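Local coordinates for RabGAP/TBC protein (Chlamydomonas reinhardtii, PDB 4P17) that probably acts as a GTPase-activating protein for Rab GTPases in the flagellum through its TBC domain, at residues S81-Y95 / E169-I183. Numbering follows the deposited sequence.
Sequences SGANKKKAGHAANYY and EEAAFWLLAALVEDI
Lys87 lies across one face of Trp174, its CG 3.7 Å from the centroid of the five-membered ring and 23° off the normal, a CH-pi contact. Phe173 CE2 covers the opposite indole face, 3.6 Å above its plane. The far rim, Trp174 CH2, meets His90 ND1 at 3.4 Å, and Tyr94 CD2 packs against it; both ring pairs are oblique. At one flank, Tyr95 CD1 lies over the Phe173 face and Glu170 CA over the Tyr95 face, a CH-pi contact 4.2 Å from the ring centroid. At the other, Lys86 drops among Ala177, Ala178, Glu181 and Asp182: bends at chi3 (76°) and chi4 bring NZ to Asp182 OD2 (2.8 Å, syn side) and to Glu181 OE1 (3.0 Å, from above the carboxylate plane).

Trp174 NE1 donates to the anti lone pair of Glu170 OE2 (3.1 Å), nearly in the indole plane, while His90 ND1 donates to Lys86 O (2.8 Å). On helix 128-144, Tyr141 and His144 hydrogen-bond Glu181 OE2, and His144 also hydrogen-bonds Tyr94 OH. An alanine in place of Trp174 would probably open a gap between helix 83-88 and Phe173 and leave Glu170 OE2 without its indole partner. Within this all-helical TBC domain, an aromatic cluster and a salt-bridge network join helix 83-88, the loop after it and the start of helix 94-102 to helix 169-183, Lys87 serving through its methylenes and Lys86 through its charge.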
ATOM      1  N   SER A  81       7.983  -2.389 -10.596  1.00  9.75           N
ATOM      2  CA  SER A  81       8.146  -1.054  -9.990  1.00  5.54           C
ATOM      3  C   SER A  81       9.341  -0.343 -10.591  1.00  9.95           C
ATOM      4  O   SER A  81       9.517   0.839 -10.417  1.00  9.27           O
ATOM      5  CB  SER A  81       8.386  -1.123  -8.498  1.00  7.17           C
ATOM      6  OG  SER A  81       9.607  -1.832  -8.254  1.00  9.58           O
ATOM      7  N   GLY A  82      10.203  -1.104 -11.232  1.00 10.67           N
ATOM      8  CA  GLY A  82      11.469  -0.588 -11.679  1.00 14.50           C
ATOM      9  C   GLY A  82      12.577  -0.638 -10.647  1.00 16.45           C
ATOM     10  O   GLY A  82      13.683  -0.168 -10.912  1.00 10.76           O
ATOM     11  N   ALA A  83      12.311  -1.201  -9.473  1.00 11.25           N
ATOM     12  CA  ALA A  83      13.341  -1.279  -8.430  1.00  8.64           C
ATOM     13  C   ALA A  83      14.546  -2.134  -8.842  1.00 10.59           C
ATOM     14  O   ALA A  83      15.676  -1.850  -8.399  1.00  9.26           O
ATOM     15  CB  ALA A  83      12.757  -1.814  -7.139  1.00  8.97           C
ATOM     16  N   ASN A  84      14.325  -3.166  -9.660  1.00  9.51           N
ATOM     17  CA  ASN A  84      15.438  -4.030 -10.113  1.00  7.22           C
ATOM     18  C   ASN A  84      16.408  -3.230 -10.963  1.00 12.80           C
ATOM     19  O   ASN A  84      17.621  -3.363 -10.824  1.00  9.47           O
ATOM     20  CB  ASN A  84      14.938  -5.230 -10.906  1.00 13.47           C
ATOM     21  CG  ASN A  84      14.411  -6.358 -10.022  1.00 16.26           C
ATOM     22  OD1 ASN A  84      14.816  -6.506  -8.883  1.00 10.70           O
ATOM     23  ND2 ASN A  84      13.467  -7.146 -10.558  1.00 14.39           N
ATOM     24  N   LYS A  85      15.847  -2.391 -11.822  1.00 13.85           N
ATOM     25  CA  LYS A  85      16.631  -1.546 -12.710  1.00 17.78           C
ATOM     26  C   LYS A  85      17.391  -0.499 -11.914  1.00  9.82           C
ATOM     27  O   LYS A  85      18.525  -0.185 -12.240  1.00 12.70           O
ATOM     28  CB  LYS A  85      15.744  -0.842 -13.731  1.00 18.31           C
ATOM     29  CG  LYS A  85      15.027  -1.758 -14.710  1.00 22.89           C
ATOM     30  CD  LYS A  85      14.039  -0.983 -15.598  1.00 39.25           C
ATOM     31  CE  LYS A  85      12.817  -0.470 -14.827  1.00 36.37           C
ATOM     32  NZ  LYS A  85      12.205   0.749 -15.447  1.00 30.76           N
ATOM     33  N   LYS A  86      16.783   0.032 -10.858  1.00  9.39           N
ATOM     34  CA  LYS A  86      17.481   1.022 -10.039  1.00 10.23           C
ATOM     35  C   LYS A  86      18.600   0.361  -9.278  1.00  8.79           C
ATOM     36  O   LYS A  86      19.710   0.902  -9.228  1.00 18.27           O
ATOM     37  CB  LYS A  86      16.531   1.726  -9.063  1.00 12.29           C
ATOM     38  CG  LYS A  86      15.400   2.441  -9.747  1.00 17.78           C
ATOM     39  CD  LYS A  86      14.385   2.910  -8.763  1.00 11.38           C
ATOM     40  CE  LYS A  86      14.891   4.137  -8.013  1.00 14.50           C
ATOM     41  NZ  LYS A  86      15.005   5.337  -8.875  1.00 18.45           N
ATOM     42  N   LYS A  87      18.322  -0.807  -8.693  1.00  6.53           N
ATOM     43  CA  LYS A  87      19.338  -1.558  -7.985  1.00  9.58           C
ATOM     44  C   LYS A  87      20.542  -1.823  -8.876  1.00 10.71           C
ATOM     45  O   LYS A  87      21.689  -1.638  -8.471  1.00 14.35           O
ATOM     46  CB  LYS A  87      18.767  -2.883  -7.484  1.00 11.72           C
ATOM     47  CG  LYS A  87      19.695  -3.621  -6.597  1.00 20.63           C
ATOM     48  CD  LYS A  87      19.092  -4.954  -6.193  1.00 23.21           C
ATOM     49  CE  LYS A  87      20.088  -5.831  -5.478  1.00 28.05           C
ATOM     50  NZ  LYS A  87      19.534  -7.210  -5.241  1.00 34.44           N
ATOM     51  N   ALA A  88      20.266  -2.261 -10.092  1.00 10.69           N
ATOM     52  CA  ALA A  88      21.320  -2.690 -11.005  1.00 14.56           C
ATOM     53  C   ALA A  88      22.147  -1.510 -11.513  1.00 22.83           C
ATOM     54  O   ALA A  88      23.248  -1.710 -12.027  1.00 24.32           O
ATOM     55  CB  ALA A  88      20.722  -3.455 -12.167  1.00 11.19           C
ATOM     56  N   GLY A  89      21.610  -0.299 -11.364  1.00 16.83           N
ATOM     57  CA  GLY A  89      22.283   0.914 -11.777  1.00 18.62           C
ATOM     58  C   GLY A  89      23.145   1.518 -10.686  1.00 21.27           C
ATOM     59  O   GLY A  89      23.704   2.595 -10.858  1.00 21.45           O
ATOM     60  N   HIS A  90      23.226   0.826  -9.551  1.00 20.06           N
ATOM     61  CA  HIS A  90      24.131   1.200  -8.483  1.00 20.92           C
ATOM     62  C   HIS A  90      25.106   0.055  -8.221  1.00 19.21           C
ATOM     63  O   HIS A  90      24.922  -1.066  -8.721  1.00 13.57           O
ATOM     64  CB  HIS A  90      23.336   1.563  -7.214  1.00 13.93           C
ATOM     65  CG  HIS A  90      22.513   2.802  -7.367  1.00 19.96           C
ATOM     66  ND1 HIS A  90      21.338   2.833  -8.092  1.00 17.09           N
ATOM     67  CD2 HIS A  90      22.709   4.060  -6.903  1.00 21.53           C
ATOM     68  CE1 HIS A  90      20.841   4.059  -8.055  1.00 24.71           C
ATOM     69  NE2 HIS A  90      21.652   4.821  -7.343  1.00 21.82           N
ATOM     70  N   ALA A  91      26.158   0.342  -7.463  1.00 31.29           N
ATOM     71  CA  ALA A  91      27.139  -0.679  -7.104  1.00 24.95           C
ATOM     72  C   ALA A  91      26.508  -1.660  -6.123  1.00 21.67           C
ATOM     73  O   ALA A  91      25.553  -1.311  -5.428  1.00 18.20           O
ATOM     74  CB  ALA A  91      28.389  -0.038  -6.506  1.00 27.21           C
ATOM     75  N   ALA A  92      27.038  -2.877  -6.052  1.00 18.05           N
ATOM     76  CA  ALA A  92      26.404  -3.942  -5.253  1.00 16.89           C
ATOM     77  C   ALA A  92      26.448  -3.662  -3.755  1.00 21.26           C
ATOM     78  O   ALA A  92      25.645  -4.200  -2.990  1.00 22.09           O
ATOM     79  CB  ALA A  92      27.050  -5.278  -5.547  1.00 24.49           C
ATOM     80  N   ASN A  93      27.386  -2.817  -3.336  1.00 24.03           N
ATOM     81  CA  ASN A  93      27.556  -2.519  -1.914  1.00 26.05           C
ATOM     82  C   ASN A  93      26.842  -1.229  -1.535  1.00 22.79           C
ATOM     83  O   ASN A  93      27.031  -0.721  -0.437  1.00 23.15           O
ATOM     84  CB  ASN A  93      29.043  -2.405  -1.551  1.00 22.69           C
ATOM     85  CG  ASN A  93      29.718  -1.248  -2.235  1.00 26.82           C
ATOM     86  OD1 ASN A  93      29.196  -0.698  -3.207  1.00 32.39           O
ATOM     87  ND2 ASN A  93      30.899  -0.862  -1.735  1.00 29.66           N
ATOM     88  N   TYR A  94      26.026  -0.706  -2.449  1.00 24.32           N
ATOM     89  CA  TYR A  94      25.442   0.623  -2.274  1.00 18.22           C
ATOM     90  C   TYR A  94      24.512   0.693  -1.073  1.00 18.09           C
ATOM     91  O   TYR A  94      24.628   1.604  -0.260  1.00 16.76           O
ATOM     92  CB  TYR A  94      24.694   1.061  -3.545  1.00 18.57           C
ATOM     93  CG  TYR A  94      24.145   2.470  -3.481  1.00 17.53           C
ATOM     94  CD1 TYR A  94      24.936   3.570  -3.786  1.00 18.94           C
ATOM     95  CD2 TYR A  94      22.819   2.695  -3.113  1.00 13.41           C
ATOM     96  CE1 TYR A  94      24.428   4.857  -3.726  1.00 16.76           C
ATOM     97  CE2 TYR A  94      22.299   3.959  -3.050  1.00 11.79           C
ATOM     98  CZ  TYR A  94      23.106   5.043  -3.362  1.00 17.11           C
ATOM     99  OH  TYR A  94      22.569   6.283  -3.316  1.00 19.05           O
ATOM    100  N   TYR A  95      23.593  -0.255  -0.944  1.00 18.78           N
ATOM    101  CA  TYR A  95      22.671  -0.221   0.177  1.00 17.94           C
ATOM    102  C   TYR A  95      23.461  -0.239   1.497  1.00 14.14           C
ATOM    103  O   TYR A  95      23.216   0.567   2.388  1.00 20.38           O
ATOM    104  CB  TYR A  95      21.658  -1.392   0.103  1.00 17.35           C
ATOM    105  CG  TYR A  95      20.839  -1.509   1.358  1.00 15.84           C
ATOM    106  CD1 TYR A  95      19.941  -0.507   1.729  1.00 11.81           C
ATOM    107  CD2 TYR A  95      20.991  -2.610   2.214  1.00 17.78           C
ATOM    108  CE1 TYR A  95      19.208  -0.603   2.924  1.00 16.79           C
ATOM    109  CE2 TYR A  95      20.264  -2.707   3.401  1.00 15.70           C
ATOM    110  CZ  TYR A  95      19.371  -1.705   3.739  1.00 17.84           C
ATOM    111  OH  TYR A  95      18.654  -1.804   4.898  1.00 13.21           O
ATOM    112  N   GLU A 169      15.610  -6.613   3.422  1.00  8.51           N
ATOM    113  CA  GLU A 169      15.752  -5.182   3.661  1.00 11.30           C
ATOM    114  C   GLU A 169      16.226  -4.427   2.431  1.00  7.00           C
ATOM    115  O   GLU A 169      15.771  -3.318   2.178  1.00  6.28           O
ATOM    116  CB  GLU A 169      16.727  -4.921   4.805  1.00 19.87           C
ATOM    117  CG  GLU A 169      16.444  -5.725   6.038  1.00 16.99           C
ATOM    118  CD  GLU A 169      17.562  -5.634   7.029  1.00 20.99           C
ATOM    119  OE1 GLU A 169      18.365  -4.670   6.927  1.00 26.32           O
ATOM    120  OE2 GLU A 169      17.631  -6.523   7.899  1.00 24.64           O
ATOM    121  N   GLU A 170      17.178  -4.994   1.691  1.00  7.10           N
ATOM    122  CA  GLU A 170      17.669  -4.290   0.524  1.00  7.50           C
ATOM    123  C   GLU A 170      16.563  -4.211  -0.526  1.00  9.37           C
ATOM    124  O   GLU A 170      16.411  -3.191  -1.209  1.00  8.38           O
ATOM    125  CB  GLU A 170      18.920  -4.957  -0.065  1.00 12.75           C
ATOM    126  CG  GLU A 170      19.327  -4.317  -1.368  1.00 10.08           C
ATOM    127  CD  GLU A 170      20.740  -4.636  -1.810  1.00 24.51           C
ATOM    128  OE1 GLU A 170      21.388  -5.493  -1.191  1.00 22.62           O
ATOM    129  OE2 GLU A 170      21.193  -4.041  -2.804  1.00 21.51           O
ATOM    130  N   ALA A 171      15.765  -5.264  -0.644  1.00 10.63           N
ATOM    131  CA  ALA A 171      14.628  -5.216  -1.570  1.00  7.29           C
ATOM    132  C   ALA A 171      13.663  -4.088  -1.182  1.00  5.34           C
ATOM    133  O   ALA A 171      13.167  -3.334  -2.009  1.00  7.52           O
ATOM    134  CB  ALA A 171      13.906  -6.543  -1.583  1.00 11.82           C
ATOM    135  N   ALA A 172      13.378  -4.021   0.087  1.00  4.54           N
ATOM    136  CA  ALA A 172      12.475  -3.000   0.597  1.00  4.93           C
ATOM    137  C   ALA A 172      13.031  -1.609   0.336  1.00  6.26           C
ATOM    138  O   ALA A 172      12.310  -0.714  -0.082  1.00  6.98           O
ATOM    139  CB  ALA A 172      12.223  -3.246   2.072  1.00  5.06           C
ATOM    140  N   PHE A 173      14.340  -1.432   0.528  1.00  5.24           N
ATOM    141  CA  PHE A 173      14.991  -0.181   0.202  1.00  4.02           C
ATOM    142  C   PHE A 173      14.835   0.216  -1.285  1.00  6.93           C
ATOM    143  O   PHE A 173      14.512   1.342  -1.608  1.00  5.67           O
ATOM    144  CB  PHE A 173      16.478  -0.271   0.568  1.00  4.87           C
ATOM    145  CG  PHE A 173      17.277   0.914   0.119  1.00  6.64           C
ATOM    146  CD1 PHE A 173      17.397   2.039   0.934  1.00  6.01           C
ATOM    147  CD2 PHE A 173      17.943   0.883  -1.100  1.00  8.61           C
ATOM    148  CE1 PHE A 173      18.149   3.124   0.533  1.00  5.30           C
ATOM    149  CE2 PHE A 173      18.678   1.981  -1.539  1.00  8.54           C
ATOM    150  CZ  PHE A 173      18.803   3.085  -0.720  1.00 11.59           C
ATOM    151  N   TRP A 174      15.026  -0.723  -2.201  1.00  6.96           N
ATOM    152  CA  TRP A 174      14.952  -0.372  -3.604  1.00  7.59           C
ATOM    153  C   TRP A 174      13.480  -0.178  -4.056  1.00  9.39           C
ATOM    154  O   TRP A 174      13.191   0.655  -4.930  1.00  6.97           O
ATOM    155  CB  TRP A 174      15.684  -1.428  -4.440  1.00  9.84           C
ATOM    156  CG  TRP A 174      17.156  -1.298  -4.263  1.00  8.74           C
ATOM    157  CD1 TRP A 174      18.010  -2.196  -3.694  1.00 12.15           C
ATOM    158  CD2 TRP A 174      17.959  -0.179  -4.661  1.00 11.76           C
ATOM    159  NE1 TRP A 174      19.308  -1.709  -3.730  1.00 10.22           N
ATOM    160  CE2 TRP A 174      19.296  -0.466  -4.301  1.00 12.79           C
ATOM    161  CE3 TRP A 174      17.676   1.037  -5.284  1.00 10.98           C
ATOM    162  CZ2 TRP A 174      20.344   0.425  -4.552  1.00 18.75           C
ATOM    163  CZ3 TRP A 174      18.703   1.934  -5.500  1.00 10.73           C
ATOM    164  CH2 TRP A 174      20.028   1.615  -5.145  1.00 16.66           C
ATOM    165  N   LEU A 175      12.556  -0.885  -3.422  1.00  9.51           N
ATOM    166  CA  LEU A 175      11.129  -0.699  -3.741  1.00  9.32           C
ATOM    167  C   LEU A 175      10.647   0.664  -3.232  1.00  7.51           C
ATOM    168  O   LEU A 175       9.884   1.348  -3.912  1.00  7.27           O
ATOM    169  CB  LEU A 175      10.284  -1.838  -3.166  1.00 10.76           C
ATOM    170  CG  LEU A 175       8.792  -1.871  -3.534  1.00 10.13           C
ATOM    171  CD1 LEU A 175       8.534  -2.193  -5.026  1.00  7.02           C
ATOM    172  CD2 LEU A 175       8.094  -2.927  -2.688  1.00 11.27           C
ATOM    173  N   LEU A 176      11.089   1.052  -2.038  1.00  6.72           N
ATOM    174  CA  LEU A 176      10.796   2.368  -1.501  1.00  4.64           C
ATOM    175  C   LEU A 176      11.361   3.454  -2.452  1.00  6.34           C
ATOM    176  O   LEU A 176      10.696   4.435  -2.764  1.00  6.93           O
ATOM    177  CB  LEU A 176      11.382   2.498  -0.095  1.00  4.65           C
ATOM    178  CG  LEU A 176      11.143   3.847   0.591  1.00  6.53           C
ATOM    179  CD1 LEU A 176       9.646   4.094   0.861  1.00  8.98           C
ATOM    180  CD2 LEU A 176      11.940   3.919   1.879  1.00  3.20           C
ATOM    181  N   ALA A 177      12.598   3.277  -2.927  1.00  4.48           N
ATOM    182  CA  ALA A 177      13.174   4.234  -3.868  1.00  5.40           C
ATOM    183  C   ALA A 177      12.324   4.341  -5.130  1.00 10.91           C
ATOM    184  O   ALA A 177      11.980   5.446  -5.581  1.00  9.84           O
ATOM    185  CB  ALA A 177      14.604   3.822  -4.243  1.00  7.08           C
ATOM    186  N   ALA A 178      11.978   3.196  -5.710  1.00 12.95           N
ATOM    187  CA  ALA A 178      11.128   3.204  -6.902  1.00  7.22           C
ATOM    188  C   ALA A 178       9.812   3.943  -6.641  1.00  5.85           C
ATOM    189  O   ALA A 178       9.363   4.742  -7.444  1.00  6.58           O
ATOM    190  CB  ALA A 178      10.871   1.791  -7.372  1.00  8.43           C
ATOM    191  N   LEU A 179       9.231   3.727  -5.475  1.00  8.94           N
ATOM    192  CA  LEU A 179       7.944   4.325  -5.131  1.00  3.16           C
ATOM    193  C   LEU A 179       7.994   5.842  -5.011  1.00  6.18           C
ATOM    194  O   LEU A 179       7.196   6.564  -5.608  1.00  9.26           O
ATOM    195  CB  LEU A 179       7.465   3.691  -3.824  1.00  7.36           C
ATOM    196  CG  LEU A 179       6.270   4.328  -3.147  1.00  7.79           C
ATOM    197  CD1 LEU A 179       4.989   3.904  -3.887  1.00  9.28           C
ATOM    198  CD2 LEU A 179       6.206   3.934  -1.699  1.00 17.41           C
ATOM    199  N   VAL A 180       8.926   6.311  -4.206  1.00  8.60           N
ATOM    200  CA  VAL A 180       9.132   7.723  -3.948  1.00 10.61           C
ATOM    201  C   VAL A 180       9.643   8.430  -5.180  1.00  8.90           C
ATOM    202  O   VAL A 180       9.192   9.531  -5.481  1.00 10.80           O
ATOM    203  CB  VAL A 180      10.137   7.933  -2.815  1.00 10.92           C
ATOM    204  CG1 VAL A 180      10.380   9.396  -2.561  1.00 10.72           C
ATOM    205  CG2 VAL A 180       9.644   7.274  -1.552  1.00  7.44           C
ATOM    206  N   GLU A 181      10.607   7.827  -5.872  1.00  8.08           N
ATOM    207  CA  GLU A 181      11.294   8.560  -6.920  1.00 12.62           C
ATOM    208  C   GLU A 181      10.636   8.466  -8.292  1.00 12.90           C
ATOM    209  O   GLU A 181      10.766   9.399  -9.089  1.00  9.67           O
ATOM    210  CB  GLU A 181      12.743   8.094  -6.998  1.00 14.46           C
ATOM    211  CG  GLU A 181      13.444   8.254  -5.656  1.00  9.87           C
ATOM    212  CD  GLU A 181      14.727   7.477  -5.540  1.00 11.69           C
ATOM    213  OE1 GLU A 181      15.396   7.175  -6.568  1.00 13.55           O
ATOM    214  OE2 GLU A 181      15.059   7.130  -4.395  1.00 10.23           O
ATOM    215  N   ASP A 182       9.936   7.362  -8.578  1.00 11.88           N
ATOM    216  CA  ASP A 182       9.530   7.051  -9.965  1.00 14.00           C
ATOM    217  C   ASP A 182       8.022   6.831 -10.119  1.00  8.44           C
ATOM    218  O   ASP A 182       7.466   7.097 -11.163  1.00 10.77           O
ATOM    219  CB  ASP A 182      10.271   5.805 -10.474  1.00  9.87           C
ATOM    220  CG  ASP A 182      11.778   5.978 -10.423  1.00 13.30           C
ATOM    221  OD1 ASP A 182      12.242   7.109 -10.668  1.00 21.80           O
ATOM    222  OD2 ASP A 182      12.486   5.001 -10.145  1.00 18.41           O
ATOM    223  N   ILE A 183       7.381   6.360  -9.062  1.00  6.23           N
ATOM    224  CA  ILE A 183       5.964   5.997  -9.141  1.00  5.02           C
ATOM    225  C   ILE A 183       5.080   7.135  -8.617  1.00  5.84           C
ATOM    226  O   ILE A 183       4.206   7.618  -9.350  1.00  9.80           O
ATOM    227  CB  ILE A 183       5.685   4.722  -8.392  1.00  4.76           C
ATOM    228  CG1 ILE A 183       6.475   3.569  -9.043  1.00 10.75           C
ATOM    229  CG2 ILE A 183       4.183   4.415  -8.427  1.00  6.24           C
ATOM    230  CD1 ILE A 183       6.270   2.193  -8.371  1.00  6.91           C
TER